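Side-chain contact in citrinin polyketide synthase (Monascus purpureus, PDB 5MPT), which builds the keto-aldehyde precursor of the mycotoxin citrinin from malonyl-CoA units, the chain described here being its C-methylating (CMeT) domain: residues Leu101-Ile104 with Ile109-Thr112. Sequence-based numbering, arbitrary orientation.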
loop_
_atom_site.group_PDB
_atom_site.type_symbol
_atom_site.label_atom_id
_atom_site.label_comp_id
_atom_site.label_asym_id
_atom_site.label_seq_id
_atom_site.Cartn_x
_atom_site.Cartn_y
_atom_site.Cartn_z
ATOM N N LEU A 101 -7.907 6.789 -25.703
ATOM C CA LEU A 101 -9.218 6.464 -26.244
ATOM C C LEU A 101 -10.133 7.669 -26.268
ATOM O O LEU A 101 -11.033 7.738 -27.116
ATOM C CB LEU A 101 -9.881 5.353 -25.426
ATOM C CG LEU A 101 -9.143 4.019 -25.454
ATOM C CD1 LEU A 101 -9.812 3.062 -24.484
ATOM C CD2 LEU A 101 -9.133 3.443 -26.883
ATOM N N ILE A 102 -9.941 8.608 -25.341
ATOM C CA ILE A 102 -10.725 9.832 -25.307
ATOM C C ILE A 102 -9.779 11.019 -25.225
ATOM O O ILE A 102 -8.617 10.897 -24.827
ATOM C CB ILE A 102 -11.729 9.878 -24.131
ATOM C CG1 ILE A 102 -10.989 9.835 -22.772
ATOM C CG2 ILE A 102 -12.750 8.754 -24.269
ATOM C CD1 ILE A 102 -11.902 10.007 -21.568
ATOM N N ASP A 103 -10.299 12.167 -25.645
ATOM C CA ASP A 103 -9.743 13.471 -25.339
ATOM C C ASP A 103 -10.725 14.185 -24.426
ATOM O O ASP A 103 -11.945 14.136 -24.640
ATOM C CB ASP A 103 -9.502 14.305 -26.604
ATOM C CG ASP A 103 -8.468 13.678 -27.539
ATOM O OD1 ASP A 103 -7.312 13.413 -27.099
ATOM O OD2 ASP A 103 -8.820 13.452 -28.720
ATOM N N ILE A 104 -10.191 14.821 -23.396
ATOM C CA ILE A 104 -10.986 15.584 -22.449
ATOM C C ILE A 104 -10.705 17.058 -22.688
ATOM O O ILE A 104 -9.559 17.450 -22.941
ATOM C CB ILE A 104 -10.666 15.177 -20.996
ATOM C CG1 ILE A 104 -11.008 13.700 -20.785
ATOM C CG2 ILE A 104 -11.444 16.030 -20.016
ATOM C CD1 ILE A 104 -10.522 13.128 -19.482
ATOM N N ILE A 109 -16.093 15.397 -23.347
ATOM C CA ILE A 109 -15.379 14.159 -23.625
ATOM C C ILE A 109 -15.606 13.810 -25.087
ATOM O O ILE A 109 -16.749 13.754 -25.543
ATOM C CB ILE A 109 -15.864 13.020 -22.714
ATOM C CG1 ILE A 109 -15.779 13.434 -21.240
ATOM C CG2 ILE A 109 -15.059 11.755 -22.986
ATOM C CD1 ILE A 109 -16.741 12.686 -20.365
ATOM N N THR A 110 -14.530 13.580 -25.822
ATOM C CA THR A 110 -14.639 13.226 -27.227
ATOM C C THR A 110 -13.799 11.990 -27.511
ATOM O O THR A 110 -12.748 11.783 -26.897
ATOM C CB THR A 110 -14.208 14.384 -28.126
ATOM O OG1 THR A 110 -12.876 14.783 -27.788
ATOM C CG2 THR A 110 -15.160 15.563 -27.954
ATOM N N ARG A 111 -14.284 11.163 -28.429
ATOM C CA ARG A 111 -13.587 9.947 -28.812
ATOM C C ARG A 111 -12.425 10.288 -29.738
ATOM O O ARG A 111 -12.507 11.232 -30.529
ATOM C CB ARG A 111 -14.568 8.992 -29.497
ATOM C CG ARG A 111 -14.003 7.614 -29.811
ATOM C CD ARG A 111 -13.996 6.685 -28.591
ATOM N NE ARG A 111 -13.698 5.339 -29.050
ATOM C CZ ARG A 111 -12.482 4.921 -29.360
ATOM N NH1 ARG A 111 -11.436 5.735 -29.200
ATOM N NH2 ARG A 111 -12.307 3.688 -29.822
ATOM N N THR A 112 -11.326 9.535 -29.614
ATOM C CA THR A 112 -10.192 9.678 -30.515
ATOM C C THR A 112 -10.344 8.713 -31.685
ATOM O O THR A 112 -11.335 7.993 -31.802
ATOM C CB THR A 112 -8.875 9.377 -29.813
ATOM O OG1 THR A 112 -8.835 7.978 -29.510
ATOM C CG2 THR A 112 -8.708 10.188 -28.542
HETATM O O HOH W 1 -13.102 16.815 -25.622
HETATM O O HOH W 2 -11.642 13.688 -29.623
#
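Strands 102-105 and 108-111 form a beta hairpin, extended by strand 75-76 into a three-stranded antiparallel sheet, consistent with the wing of a winged-helix-like unit far from the methyltransferase site. Asp-103 and Thr-110 are its antiparallel hydrogen-bonded pair, Asp-103 N to Thr-110 O at 2.8 Å and Thr-110 N to Asp-103 O at 2.9 Å. Their polar side chains suit a partly exposed face: a water donates to Asp-103 O and Thr-110 OG1, and Asp-103 OD1 forms a salt bridge with Arg-100. Thr-112 CG2 sits over the face of the Asp-103 carboxylate, 3.3 Å from OD2. On the other face branched, apolar residues suit the buried side: Ile-102 CD1 meets Ile-109 CG2 at 3.9 Å, and both isoleucines pack on Tyr-93 of helix 86-98. At the open end Leu-101 O takes two donors, Thr-112 N from above the carbonyl plane at 3.1 Å and Arg-111 NH1 in that plane at 2.9 Å, a bent bond (137° at the hydrogen). A bend at chi2 (80°) turns the arginine's end back to Leu-101, while its NE bonds Ile-67 O in a separate loop. Backbone bonds thus set the register, while the buried guanidinium, shared among the carbonyls of Leu-101, Ile-67 and Val-114, ties the hairpin's base to adjoining loops.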